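Local coordinates for periplasmic branched-chain amino acid-binding protein (Burkholderia mallei, PDB 3I09), which probably binds branched-chain amino acids or related small carboxylates in the periplasm and delivers them to an ABC transporter, and holds acetoacetic acid in this crystal, at residues A[143-148]-A[158-163]; A[251-256]-A[316-321]; A[266-269]-A[275-278]. All blocks are in the same frame, centred on the assembly; numbering follows the deposited sequence. Where two conformers were deposited one is given.

Contact 1: residues A[143-148]-A[158-163]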
ATOM      1  N   TRP A 143       9.351 -18.486 -12.879  1.00 12.82           N
ATOM      2  CA  TRP A 143       8.329 -17.415 -12.830  1.00 13.02           C
ATOM      3  C   TRP A 143       8.037 -16.792 -14.180  1.00 13.44           C
ATOM      4  O   TRP A 143       8.951 -16.576 -14.976  1.00 14.02           O
ATOM      5  CB  TRP A 143       8.745 -16.270 -11.896  1.00 12.33           C
ATOM      6  CG  TRP A 143       8.741 -16.620 -10.446  1.00 12.58           C
ATOM      7  CD1 TRP A 143       9.469 -17.602  -9.846  1.00 12.77           C
ATOM      8  CD2 TRP A 143       7.974 -16.003  -9.408  1.00 12.46           C
ATOM      9  NE1 TRP A 143       9.216 -17.637  -8.506  1.00 13.36           N
ATOM     10  CE2 TRP A 143       8.303 -16.662  -8.201  1.00 11.79           C
ATOM     11  CE3 TRP A 143       7.050 -14.949  -9.367  1.00 13.70           C
ATOM     12  CZ2 TRP A 143       7.735 -16.305  -6.974  1.00 13.43           C
ATOM     13  CZ3 TRP A 143       6.502 -14.602  -8.158  1.00 14.93           C
ATOM     14  CH2 TRP A 143       6.835 -15.282  -6.978  1.00 13.79           C
ATOM     15  N   PHE A 144       6.757 -16.466 -14.391  1.00 13.49           N
ATOM     16  CA  PHE A 144       6.312 -15.619 -15.499  1.00 14.10           C
ATOM     17  C   PHE A 144       5.440 -14.528 -14.878  1.00 13.54           C
ATOM     18  O   PHE A 144       4.563 -14.814 -14.044  1.00 14.39           O
ATOM     19  CB  PHE A 144       5.533 -16.415 -16.546  1.00 13.98           C
ATOM     20  CG  PHE A 144       5.310 -15.664 -17.851  1.00 17.40           C
ATOM     21  CD1 PHE A 144       4.208 -14.845 -18.016  1.00 19.78           C
ATOM     22  CD2 PHE A 144       6.222 -15.786 -18.907  1.00 19.07           C
ATOM     23  CE1 PHE A 144       4.009 -14.167 -19.216  1.00 20.28           C
ATOM     24  CE2 PHE A 144       6.018 -15.117 -20.110  1.00 19.93           C
ATOM     25  CZ  PHE A 144       4.919 -14.304 -20.253  1.00 20.49           C
ATOM     26  N   PHE A 145       5.688 -13.276 -15.248  1.00 12.46           N
ATOM     27  CA  PHE A 145       4.926 -12.149 -14.656  1.00 12.68           C
ATOM     28  C   PHE A 145       3.785 -11.675 -15.543  1.00 13.90           C
ATOM     29  O   PHE A 145       3.929 -11.563 -16.798  1.00 13.89           O
ATOM     30  CB  PHE A 145       5.836 -10.981 -14.294  1.00 12.26           C
ATOM     31  CG  PHE A 145       6.766 -11.269 -13.161  1.00 12.65           C
ATOM     32  CD1 PHE A 145       6.346 -11.095 -11.865  1.00 11.57           C
ATOM     33  CD2 PHE A 145       8.048 -11.754 -13.389  1.00 14.74           C
ATOM     34  CE1 PHE A 145       7.173 -11.400 -10.797  1.00 15.51           C
ATOM     35  CE2 PHE A 145       8.905 -12.036 -12.316  1.00 13.19           C
ATOM     36  CZ  PHE A 145       8.458 -11.867 -11.028  1.00 15.17           C
ATOM     37  N   LEU A 146       2.653 -11.392 -14.888  1.00 13.57           N
ATOM     38  CA  LEU A 146       1.565 -10.619 -15.486  1.00 13.74           C
ATOM     39  C   LEU A 146       1.640  -9.258 -14.802  1.00 14.43           C
ATOM     40  O   LEU A 146       1.405  -9.147 -13.594  1.00 14.18           O
ATOM     41  CB  LEU A 146       0.218 -11.281 -15.215  1.00 13.94           C
ATOM     42  CG  LEU A 146      -1.053 -10.603 -15.711  1.00 15.80           C
ATOM     43  CD1 LEU A 146      -1.054 -10.445 -17.245  1.00 16.83           C
ATOM     44  CD2 LEU A 146      -2.299 -11.389 -15.276  1.00 18.12           C
ATOM     45  N   THR A 147       1.947  -8.213 -15.562  1.00 13.05           N
ATOM     46  CA  THR A 147       2.363  -6.956 -14.964  1.00 13.39           C
ATOM     47  C   THR A 147       1.501  -5.793 -15.439  1.00 13.89           C
ATOM     48  O   THR A 147       1.413  -5.530 -16.660  1.00 14.45           O
ATOM     49  CB  THR A 147       3.821  -6.672 -15.342  1.00 14.58           C
ATOM     50  OG1 THR A 147       4.644  -7.762 -14.880  1.00 15.10           O
ATOM     51  CG2 THR A 147       4.323  -5.321 -14.780  1.00 13.83           C
ATOM     52  N   ALA A 148       0.925  -5.060 -14.495  1.00 13.12           N
ATOM     53  CA  ALA A 148       0.176  -3.851 -14.823  1.00 13.38           C
ATOM     54  C   ALA A 148       1.134  -2.821 -15.437  1.00 12.52           C
ATOM     55  O   ALA A 148       2.195  -2.523 -14.882  1.00 12.72           O
ATOM     56  CB  ALA A 148      -0.513  -3.252 -13.592  1.00 11.94           C
ATOM     57  N   LYS A 158      10.087  -5.665 -11.060  1.00 13.63           N
ATOM     58  CA  LYS A 158      11.544  -5.583 -10.894  1.00 14.51           C
ATOM     59  C   LYS A 158      12.018  -6.074  -9.514  1.00 14.17           C
ATOM     60  O   LYS A 158      12.953  -6.873  -9.438  1.00 13.24           O
ATOM     61  CB  LYS A 158      12.071  -4.168 -11.174  1.00 16.42           C
ATOM     62  CG  LYS A 158      13.531  -3.909 -10.819  1.00 20.12           C
ATOM     63  CD  LYS A 158      14.481  -4.649 -11.698  1.00 27.38           C
ATOM     64  CE  LYS A 158      15.857  -3.936 -11.778  1.00 31.26           C
ATOM     65  NZ  LYS A 158      16.491  -3.747 -10.428  1.00 34.30           N
ATOM     66  N   ASN A 159      11.358  -5.619  -8.441  1.00 13.15           N
ATOM     67  CA  ASN A 159      11.730  -6.045  -7.082  1.00 12.22           C
ATOM     68  C   ASN A 159      11.578  -7.563  -6.985  1.00 11.52           C
ATOM     69  O   ASN A 159      12.423  -8.257  -6.454  1.00 10.68           O
ATOM     70  CB  ASN A 159      10.816  -5.414  -6.022  1.00 12.85           C
ATOM     71  CG  ASN A 159      11.071  -3.927  -5.764  1.00 14.42           C
ATOM     72  OD1 ASN A 159      10.123  -3.165  -5.687  1.00 18.45           O
ATOM     73  ND2 ASN A 159      12.327  -3.518  -5.605  1.00 16.41           N
ATOM     74  N   THR A 160      10.477  -8.087  -7.494  1.00 11.36           N
ATOM     75  CA  THR A 160      10.185  -9.522  -7.336  1.00 12.05           C
ATOM     76  C   THR A 160      11.139 -10.372  -8.189  1.00 11.25           C
ATOM     77  O   THR A 160      11.660 -11.397  -7.713  1.00 11.20           O
ATOM     78  CB  THR A 160       8.718  -9.841  -7.619  1.00 12.05           C
ATOM     79  OG1 THR A 160       7.863  -8.992  -6.819  1.00 12.88           O
ATOM     80  CG2 THR A 160       8.394 -11.336  -7.328  1.00 11.98           C
ATOM     81  N   ALA A 161      11.376  -9.966  -9.438  1.00 12.27           N
ATOM     82  CA  ALA A 161      12.348 -10.655 -10.290  1.00 13.34           C
ATOM     83  C   ALA A 161      13.725 -10.718  -9.632  1.00 13.57           C
ATOM     84  O   ALA A 161      14.416 -11.768  -9.678  1.00 13.11           O
ATOM     85  CB  ALA A 161      12.449 -10.014 -11.696  1.00 12.00           C
ATOM     86  N   ASP A 162      14.137  -9.608  -9.045  1.00 14.15           N
ATOM     87  CA  ASP A 162      15.432  -9.554  -8.338  1.00 14.09           C
ATOM     88  C   ASP A 162      15.478 -10.540  -7.169  1.00 13.79           C
ATOM     89  O   ASP A 162      16.479 -11.257  -7.007  1.00 13.84           O
ATOM     90  CB  ASP A 162      15.747  -8.156  -7.836  1.00 14.03           C
ATOM     91  CG  ASP A 162      16.117  -7.178  -8.961  1.00 18.00           C
ATOM     92  OD1 ASP A 162      16.422  -7.603 -10.111  1.00 19.69           O
ATOM     93  OD2 ASP A 162      16.085  -5.963  -8.686  1.00 20.74           O
ATOM     94  N   VAL A 163      14.402 -10.619  -6.378  1.00 13.86           N
ATOM     95  CA  VAL A 163      14.331 -11.600  -5.270  1.00 14.42           C
ATOM     96  C   VAL A 163      14.359 -13.040  -5.760  1.00 14.67           C
ATOM     97  O   VAL A 163      15.127 -13.874  -5.232  1.00 15.65           O
ATOM     98  CB  VAL A 163      13.106 -11.343  -4.373  1.00 14.60           C
ATOM     99  CG1 VAL A 163      12.881 -12.484  -3.362  1.00 14.16           C
ATOM    100  CG2 VAL A 163      13.271 -10.040  -3.671  1.00 16.20           C
TER

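Contact 2: residues A[251-256]-A[316-321]. With EDO (1,2-ethanediol), chain M.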
ATOM      1  N   ASP A 251       1.255  -8.603   3.976  1.00 14.42           N
ATOM      2  CA  ASP A 251       0.428  -7.405   4.290  1.00 15.35           C
ATOM      3  C   ASP A 251       0.960  -6.737   5.533  1.00 13.54           C
ATOM      4  O   ASP A 251       1.739  -7.330   6.262  1.00 12.38           O
ATOM      5  CB  ASP A 251      -1.061  -7.755   4.431  1.00 17.69           C
ATOM      6  CG  ASP A 251      -2.033  -6.530   4.083  1.00 22.47           C
ATOM      7  OD1 ASP A 251      -1.593  -5.352   4.039  1.00 26.43           O
ATOM      8  OD2 ASP A 251      -3.230  -6.766   3.756  1.00 24.75           O
ATOM      9  N   SER A 252       0.549  -5.496   5.788  1.00 11.70           N
ATOM     10  CA  SER A 252       1.066  -4.762   6.932  1.00 11.33           C
ATOM     11  C   SER A 252       0.188  -4.801   8.158  1.00 12.35           C
ATOM     12  O   SER A 252       0.621  -4.366   9.220  1.00 11.72           O
ATOM     13  CB  SER A 252       1.311  -3.285   6.551  1.00 13.17           C
ATOM     14  OG  SER A 252       0.089  -2.606   6.327  1.00 11.84           O
ATOM     15  N   TRP A 253      -1.065  -5.230   8.010  1.00 10.97           N
ATOM     16  CA  TRP A 253      -2.052  -5.142   9.110  1.00 11.89           C
ATOM     17  C   TRP A 253      -3.250  -5.979   8.752  1.00 12.24           C
ATOM     18  O   TRP A 253      -3.579  -6.127   7.567  1.00 13.87           O
ATOM     19  CB  TRP A 253      -2.479  -3.697   9.285  1.00 10.99           C
ATOM     20  CG  TRP A 253      -3.350  -3.402  10.449  1.00 10.93           C
ATOM     21  CD1 TRP A 253      -2.937  -3.059  11.701  1.00 13.44           C
ATOM     22  CD2 TRP A 253      -4.779  -3.365  10.471  1.00 11.10           C
ATOM     23  NE1 TRP A 253      -4.023  -2.819  12.516  1.00 15.23           N
ATOM     24  CE2 TRP A 253      -5.170  -2.987  11.771  1.00 12.31           C
ATOM     25  CE3 TRP A 253      -5.771  -3.616   9.517  1.00 11.83           C
ATOM     26  CZ2 TRP A 253      -6.519  -2.883  12.150  1.00 10.72           C
ATOM     27  CZ3 TRP A 253      -7.112  -3.443   9.879  1.00 11.88           C
ATOM     28  CH2 TRP A 253      -7.470  -3.114  11.180  1.00 10.49           C
ATOM     29  N   TYR A 254      -3.869  -6.574   9.776  1.00 12.21           N
ATOM     30  CA  TYR A 254      -5.100  -7.323   9.568  0.50 12.42           C
ATOM     31  C   TYR A 254      -5.956  -7.165  10.812  1.00 11.96           C
ATOM     32  O   TYR A 254      -5.444  -7.120  11.977  1.00 12.36           O
ATOM     33  CB  TYR A 254      -4.868  -8.813   9.188  0.50 12.63           C
ATOM     34  CG  TYR A 254      -4.095  -9.635  10.198  0.50 12.81           C
ATOM     35  CD1 TYR A 254      -2.735  -9.429  10.408  0.50 15.06           C
ATOM     36  CD2 TYR A 254      -4.728 -10.627  10.943  0.50 15.32           C
ATOM     37  CE1 TYR A 254      -2.024 -10.199  11.329  0.50 15.24           C
ATOM     38  CE2 TYR A 254      -4.029 -11.388  11.860  0.50 13.79           C
ATOM     39  CZ  TYR A 254      -2.684 -11.168  12.050  0.50 14.71           C
ATOM     40  OH  TYR A 254      -2.001 -11.910  12.980  0.50 17.52           O
ATOM     41  N   TRP A 255      -7.253  -7.026  10.553  1.00 10.97           N
ATOM     42  CA  TRP A 255      -8.207  -6.628  11.596  1.00 12.39           C
ATOM     43  C   TRP A 255      -8.205  -7.580  12.786  1.00 12.92           C
ATOM     44  O   TRP A 255      -8.420  -7.149  13.916  1.00 12.30           O
ATOM     45  CB  TRP A 255      -9.614  -6.486  10.983  1.00 10.97           C
ATOM     46  CG  TRP A 255     -10.229  -7.783  10.572  1.00 12.72           C
ATOM     47  CD1 TRP A 255     -10.150  -8.421   9.351  1.00 12.80           C
ATOM     48  CD2 TRP A 255     -11.019  -8.598  11.406  1.00 12.33           C
ATOM     49  NE1 TRP A 255     -10.864  -9.594   9.392  1.00 12.89           N
ATOM     50  CE2 TRP A 255     -11.391  -9.740  10.653  1.00 14.46           C
ATOM     51  CE3 TRP A 255     -11.440  -8.491  12.741  1.00 14.83           C
ATOM     52  CZ2 TRP A 255     -12.182 -10.765  11.191  1.00 14.02           C
ATOM     53  CZ3 TRP A 255     -12.198  -9.538  13.284  1.00 15.72           C
ATOM     54  CH2 TRP A 255     -12.578 -10.641  12.503  1.00 13.19           C
ATOM     55  N   ASN A 256      -7.972  -8.859  12.531  1.00 12.82           N
ATOM     56  CA  ASN A 256      -8.091  -9.871  13.585  1.00 15.02           C
ATOM     57  C   ASN A 256      -6.752 -10.241  14.231  1.00 15.66           C
ATOM     58  O   ASN A 256      -6.663 -11.236  14.923  1.00 16.01           O
ATOM     59  CB  ASN A 256      -8.741 -11.145  13.039  1.00 16.61           C
ATOM     60  CG  ASN A 256      -9.396 -11.990  14.142  1.00 19.96           C
ATOM     61  OD1 ASN A 256      -9.773 -11.463  15.193  1.00 25.23           O
ATOM     62  ND2 ASN A 256      -9.550 -13.317  13.897  1.00 21.09           N
ATOM     63  N   ASP A 316       0.880   2.533  17.847  1.00 12.97           N
ATOM     64  CA  ASP A 316      -0.564   2.572  17.923  1.00 12.65           C
ATOM     65  C   ASP A 316      -1.143   1.215  17.472  1.00 12.50           C
ATOM     66  O   ASP A 316      -0.399   0.238  17.306  1.00 11.40           O
ATOM     67  CB  ASP A 316      -1.093   3.795  17.169  1.00 11.40           C
ATOM     68  CG  ASP A 316      -0.810   3.755  15.659  1.00 12.69           C
ATOM     69  OD1 ASP A 316      -0.517   2.675  15.115  1.00 12.47           O
ATOM     70  OD2 ASP A 316      -0.945   4.813  15.002  1.00 15.50           O
ATOM     71  N   PHE A 317      -2.478   1.154  17.315  1.00 10.92           N
ATOM     72  CA  PHE A 317      -3.156  -0.073  16.928  1.00 11.41           C
ATOM     73  C   PHE A 317      -2.694  -0.596  15.542  1.00 10.81           C
ATOM     74  O   PHE A 317      -2.884  -1.780  15.235  1.00 11.80           O
ATOM     75  CB  PHE A 317      -4.679   0.165  16.873  1.00 10.14           C
ATOM     76  CG  PHE A 317      -5.094   0.867  15.635  1.00 11.18           C
ATOM     77  CD1 PHE A 317      -5.017   2.241  15.533  1.00 13.02           C
ATOM     78  CD2 PHE A 317      -5.471   0.145  14.526  1.00 11.00           C
ATOM     79  CE1 PHE A 317      -5.313   2.872  14.342  1.00 15.70           C
ATOM     80  CE2 PHE A 317      -5.797   0.796  13.337  1.00 12.44           C
ATOM     81  CZ  PHE A 317      -5.710   2.160  13.267  1.00 12.02           C
ATOM     82  N   TYR A 318      -2.142   0.298  14.724  1.00 11.57           N
ATOM     83  CA  TYR A 318      -1.670  -0.037  13.373  1.00 11.03           C
ATOM     84  C   TYR A 318      -0.257  -0.645  13.397  1.00 10.96           C
ATOM     85  O   TYR A 318      -0.045  -1.715  12.849  1.00 11.09           O
ATOM     86  CB  TYR A 318      -1.746   1.193  12.442  1.00 10.48           C
ATOM     87  CG  TYR A 318      -1.128   0.891  11.103  1.00  9.80           C
ATOM     88  CD1 TYR A 318      -1.774   0.016  10.202  1.00 10.26           C
ATOM     89  CD2 TYR A 318       0.100   1.431  10.739  1.00 10.65           C
ATOM     90  CE1 TYR A 318      -1.180  -0.328   8.978  1.00 10.00           C
ATOM     91  CE2 TYR A 318       0.726   1.073   9.502  1.00 11.79           C
ATOM     92  CZ  TYR A 318       0.073   0.180   8.646  1.00 11.82           C
ATOM     93  OH  TYR A 318       0.712  -0.155   7.455  1.00 13.49           O
ATOM     94  N   ALA A 319       0.685   0.014  14.069  1.00 11.83           N
ATOM     95  CA  ALA A 319       2.077  -0.389  14.021  1.00 11.03           C
ATOM     96  C   ALA A 319       2.879   0.174  15.153  1.00 12.34           C
ATOM     97  O   ALA A 319       2.529   1.196  15.735  1.00 10.94           O
ATOM     98  CB  ALA A 319       2.738   0.030  12.677  1.00 11.94           C
ATOM     99  N   LYS A 320       3.978  -0.512  15.434  1.00 13.29           N
ATOM    100  CA  LYS A 320       5.090   0.066  16.174  1.00 13.72           C
ATOM    101  C   LYS A 320       6.196   0.306  15.159  1.00 13.55           C
ATOM    102  O   LYS A 320       6.532  -0.586  14.389  1.00 13.09           O
ATOM    103  CB  LYS A 320       5.589  -0.850  17.268  1.00 14.69           C
ATOM    104  CG  LYS A 320       4.512  -1.238  18.282  1.00 19.02           C
ATOM    105  N   GLY A 321       6.740   1.515  15.130  1.00 13.01           N
ATOM    106  CA  GLY A 321       7.785   1.816  14.164  1.00 13.63           C
ATOM    107  C   GLY A 321       8.370   3.205  14.247  1.00 13.15           C
ATOM    108  O   GLY A 321       8.302   3.863  15.277  1.00 13.15           O
TER
HETATM  109  C1  EDO M  16      -1.143  -1.402  20.197  1.00 48.90           C
HETATM  110  O1  EDO M  16      -1.566  -2.321  19.190  1.00 48.49           O
HETATM  111  C2  EDO M  16      -2.146  -0.274  20.389  1.00 48.22           C
HETATM  112  O2  EDO M  16      -2.684  -0.331  21.709  1.00 49.17           O
HETATM  113  O   HOH W   1       1.525  -2.642  10.920  1.00 32.35           O

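Contact 3: residues A[266-269]-A[275-278]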
ATOM      1  N   GLN A 266     -13.716  -2.588  14.885  1.00  9.85           N
ATOM      2  CA  GLN A 266     -15.113  -2.458  15.320  1.00 10.81           C
ATOM      3  C   GLN A 266     -15.661  -1.055  15.117  1.00 11.71           C
ATOM      4  O   GLN A 266     -16.822  -0.894  14.698  1.00 12.46           O
ATOM      5  CB  GLN A 266     -15.243  -2.841  16.801  1.00 11.37           C
ATOM      6  CG  GLN A 266     -15.193  -4.335  17.062  1.00 11.21           C
ATOM      7  CD  GLN A 266     -15.384  -4.643  18.530  1.00 15.88           C
ATOM      8  OE1 GLN A 266     -14.745  -4.041  19.385  1.00 17.20           O
ATOM      9  NE2 GLN A 266     -16.280  -5.583  18.833  1.00 16.58           N
ATOM     10  N   ARG A 267     -14.853  -0.034  15.458  1.00 11.84           N
ATOM     11  CA  ARG A 267     -15.232   1.380  15.250  1.00 12.47           C
ATOM     12  C   ARG A 267     -15.391   1.700  13.772  1.00 12.32           C
ATOM     13  O   ARG A 267     -16.341   2.391  13.352  1.00 12.47           O
ATOM     14  CB  ARG A 267     -14.219   2.307  15.880  1.00 13.15           C
ATOM     15  CG  ARG A 267     -14.067   2.069  17.387  1.00 14.47           C
ATOM     16  CD  ARG A 267     -13.136   3.056  18.037  1.00 20.64           C
ATOM     17  NE  ARG A 267     -13.665   4.409  17.898  1.00 21.57           N
ATOM     18  CZ  ARG A 267     -12.927   5.475  17.585  1.00 21.37           C
ATOM     19  NH1 ARG A 267     -11.632   5.365  17.397  1.00 22.62           N
ATOM     20  NH2 ARG A 267     -13.508   6.654  17.446  1.00 24.48           N
ATOM     21  N   TYR A 268     -14.470   1.185  12.960  1.00 12.01           N
ATOM     22  CA  TYR A 268     -14.606   1.320  11.497  1.00 11.31           C
ATOM     23  C   TYR A 268     -15.877   0.670  10.924  1.00 12.21           C
ATOM     24  O   TYR A 268     -16.626   1.290  10.169  1.00 12.08           O
ATOM     25  CB  TYR A 268     -13.341   0.784  10.826  1.00 11.02           C
ATOM     26  CG  TYR A 268     -13.307   0.962   9.322  1.00 11.96           C
ATOM     27  CD1 TYR A 268     -13.830  -0.006   8.468  1.00 10.46           C
ATOM     28  CD2 TYR A 268     -12.755   2.112   8.762  1.00 11.34           C
ATOM     29  CE1 TYR A 268     -13.785   0.168   7.078  1.00 12.42           C
ATOM     30  CE2 TYR A 268     -12.709   2.312   7.385  1.00 12.01           C
ATOM     31  CZ  TYR A 268     -13.207   1.338   6.547  1.00 11.75           C
ATOM     32  OH  TYR A 268     -13.177   1.527   5.188  1.00 12.05           O
ATOM     33  N   PHE A 269     -16.124  -0.578  11.317  1.00 11.54           N
ATOM     34  CA  PHE A 269     -17.275  -1.321  10.859  1.00 12.01           C
ATOM     35  C   PHE A 269     -18.584  -0.634  11.247  1.00 11.68           C
ATOM     36  O   PHE A 269     -19.547  -0.615  10.457  1.00 12.99           O
ATOM     37  CB  PHE A 269     -17.222  -2.751  11.432  1.00 12.68           C
ATOM     38  CG  PHE A 269     -18.319  -3.621  10.922  1.00 11.37           C
ATOM     39  CD1 PHE A 269     -19.521  -3.646  11.543  1.00 12.72           C
ATOM     40  CD2 PHE A 269     -18.124  -4.416   9.795  1.00 11.38           C
ATOM     41  CE1 PHE A 269     -20.564  -4.442  11.045  1.00 14.61           C
ATOM     42  CE2 PHE A 269     -19.143  -5.182   9.297  1.00 12.07           C
ATOM     43  CZ  PHE A 269     -20.354  -5.208   9.911  1.00 13.17           C
HETATM   44  N   MSE A 275     -15.024  -4.777   7.093  1.00 13.12           N
HETATM   45  CA  MSE A 275     -13.779  -4.776   7.852  0.50 12.37           C
HETATM   46  C   MSE A 275     -12.827  -3.874   7.096  1.00 12.59           C
HETATM   47  O   MSE A 275     -12.839  -3.874   5.871  1.00 13.55           O
HETATM   48  CB  MSE A 275     -13.125  -6.160   7.919  0.50 13.31           C
HETATM   49  CG  MSE A 275     -13.740  -7.112   8.851  0.50 13.37           C
HETATM   50 SE   MSE A 275     -13.583  -6.553  10.669  0.38 12.48          SE
HETATM   51  CE  MSE A 275     -14.735  -7.961  11.412  0.50  9.25           C
ATOM     52  N   PRO A 276     -11.976  -3.135   7.809  1.00 10.55           N
ATOM     53  CA  PRO A 276     -11.028  -2.278   7.108  1.00 10.71           C
ATOM     54  C   PRO A 276      -9.863  -3.066   6.529  1.00 10.27           C
ATOM     55  O   PRO A 276      -9.407  -4.063   7.085  1.00  9.77           O
ATOM     56  CB  PRO A 276     -10.520  -1.327   8.205  1.00 10.46           C
ATOM     57  CG  PRO A 276     -10.641  -2.160   9.472  1.00  9.01           C
ATOM     58  CD  PRO A 276     -11.916  -2.944   9.272  1.00 11.20           C
ATOM     59  N   SER A 277      -9.348  -2.578   5.411  1.00  9.10           N
ATOM     60  CA  SER A 277      -8.089  -3.049   4.868  1.00  9.36           C
ATOM     61  C   SER A 277      -6.915  -2.415   5.621  1.00  8.89           C
ATOM     62  O   SER A 277      -7.080  -1.445   6.390  1.00 10.56           O
ATOM     63  CB  SER A 277      -7.923  -2.646   3.396  1.00  9.52           C
ATOM     64  OG  SER A 277      -7.655  -1.235   3.251  1.00  9.84           O
ATOM     65  N   SER A 278      -5.728  -2.927   5.360  1.00  9.50           N
ATOM     66  CA  SER A 278      -4.510  -2.353   5.925  1.00 10.33           C
ATOM     67  C   SER A 278      -4.288  -0.860   5.487  1.00 10.88           C
ATOM     68  O   SER A 278      -3.703  -0.077   6.234  1.00 10.58           O
ATOM     69  CB  SER A 278      -3.296  -3.212   5.557  1.00 10.89           C
ATOM     70  OG  SER A 278      -3.104  -3.255   4.146  1.00 10.39           O
TER

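Contact 1: residues A[143-148]-A[158-163]
The methyl CG2 of Thr-160 meets two aromatic rings of the strand 143-148. It reaches the rim of the Phe-145 ring in the ring plane, 3.7 Å from CE1, so the phenyl group meets the methyl with its edge. The same CG2 lies 3.9 Å from CZ3 of Trp-143, whose side chain crosses that of Thr-160 at about a right angle. Next along the same rim, Phe-145 CE2 touches Ala-161 CB at 4.1 Å, while CZ comes within 3.8 Å of the Ala-161 backbone N. The rotation of Thr-160 accounts for this division of labour: OG1 stands beside the backbone N (chi1 -53°) and is hydrogen-bonded to Leu-156 O one turn back in the helix, which leaves CG2 anti to that N and directed at the strand. The segments run almost antiparallel, their axes 174° apart and 10.5 Å from each other at closest, as expected of the first strand and the returning helix in a beta-alpha-beta unit; here strands 142-148 and 170-177 are neighbours in a parallel sheet of the type I periplasmic binding protein fold, and helix 151-166 packs against it. Further out, Trp-143 NE1 is hydrogen-bonded to Gly-140 O, which satisfies the indole's polar atom and helps fix its rotation, and the ring packs on Val-135 of helix 124-137. Backbone bonds from Trp-143 to Lys-170 and Leu-172, and from Phe-145 to Gly-173, hold the strand beside 170-177. On the outer side of the helix, Lys-158 NZ forms a 2.8 Å salt bridge with Asp-162 OD2, which accepts through its syn lone pair.

Contact 2: residues A[251-256]-A[316-321]
Tyr-318 OH and Ser-252 OG are hydrogen-bonded at 2.8 Å, and either hydroxyl could be the donor; Tyr-318 OH has a further partner outside the two segments. The tyrosine gets there with CG anti to its backbone N, an extended course that brings the phenol end to Ser-252. A second direct bond joins the segments: Trp-253 NE1 donates to Phe-317 O over 3.1 Å with an N-H...O angle of 151°. The oxygen lies in the indole plane, but seen from the acceptor the donor stands 35° out of the carbonyl plane. A water completes the polar link, donating to both Ser-252 O and Tyr-318 O. Trp-253, Phe-317 and Tyr-318 form an aromatic cluster beside these bonds. The Trp-253 five-membered ring and the Tyr-318 ring are inclined by 31°, and Trp-253 CD1 approaches Tyr-318 CD1 to 3.6 Å. Phe-317 is turned nearly perpendicular to the indole and presents CE2 to Trp-253 CZ2 at 3.9 Å. The cluster ties the loop between strand 248-251 and helix 259-272 to the turn between strands 314-315 and 320-323. Asp-316 OD1 shapes that turn, accepting from Tyr-318 N at 2.9 Å in an Asx turn and from Ala-319 N, nearly in line with the C-O bond, in an Asx motif. The other carboxylate oxygen is held by Ser-285 OG of helix 278-297. The Phe-317 ring also stacks with Trp-264 of helix 259-272.

Contact 3: residues A[266-269]-A[275-278]
Tyr-268 and Pro-276 bury the most surface here, with selenomethionine Met-275 close behind. The proline lies over one face of the phenol ring: its CB stands 3.7 Å from the ring centroid and 17° off the ring normal, which meets the geometry of a CH-pi contact. The fit extends along the ring, since Tyr-268 CD1 is 3.6 Å from Pro-276 CD and Tyr-268 CE1 is 3.7 Å from Pro-276 CA. An extended first torsion of the tyrosine, chi1 -176°, carries its ring off the helix so that one face lies against the proline. Met-275 contributes through its backbone instead of its side chain, which leaves in the direction of Trp-255 and Trp-348. Met-275 C lies 4.2 Å from Tyr-268 CE1, and Met-275 N is at the edge of the Phe-269 ring, 4.1 Å from Phe-269 CD2. The contact thus packs helix 259-272 against the loop that connects it to helix 278-297. Ser-277 occupies the N-cap position of the next helix, its OG hydrogen-bonded to Ile-20 O and only weakly to Leu-279 N. Around this corner Pro-276 also touches Trp-264 and Ala-265, while Tyr-268 reaches Gln-280 of helix 278-297 and Glu-27 of helix 22-36.

Contacts 2 and 3 are neighbours, with centres about 12 Å apart: contact 3 joins helix 259-272 to the loop after it, and 251-256 of contact 2 is in the loop leading into that helix. They meet directly: Ser-278 OG is 2.6 Å from Asp-251 OD1, a probable hydrogen bond, and the Met-275 side chain packs on Trp-255 in the conformer given. Contact 1 stands apart, its centre about 26 Å from that of contact 2, in a parallel sheet with its covering helix. Contacts 1 and 2 are buried, whereas contact 3 is partly exposed at Phe-269 and Met-275. Contacts 1 and 3 rest on van der Waals packing, without hydrogen bonds between their segments; contact 2 adds direct and water-mediated ones.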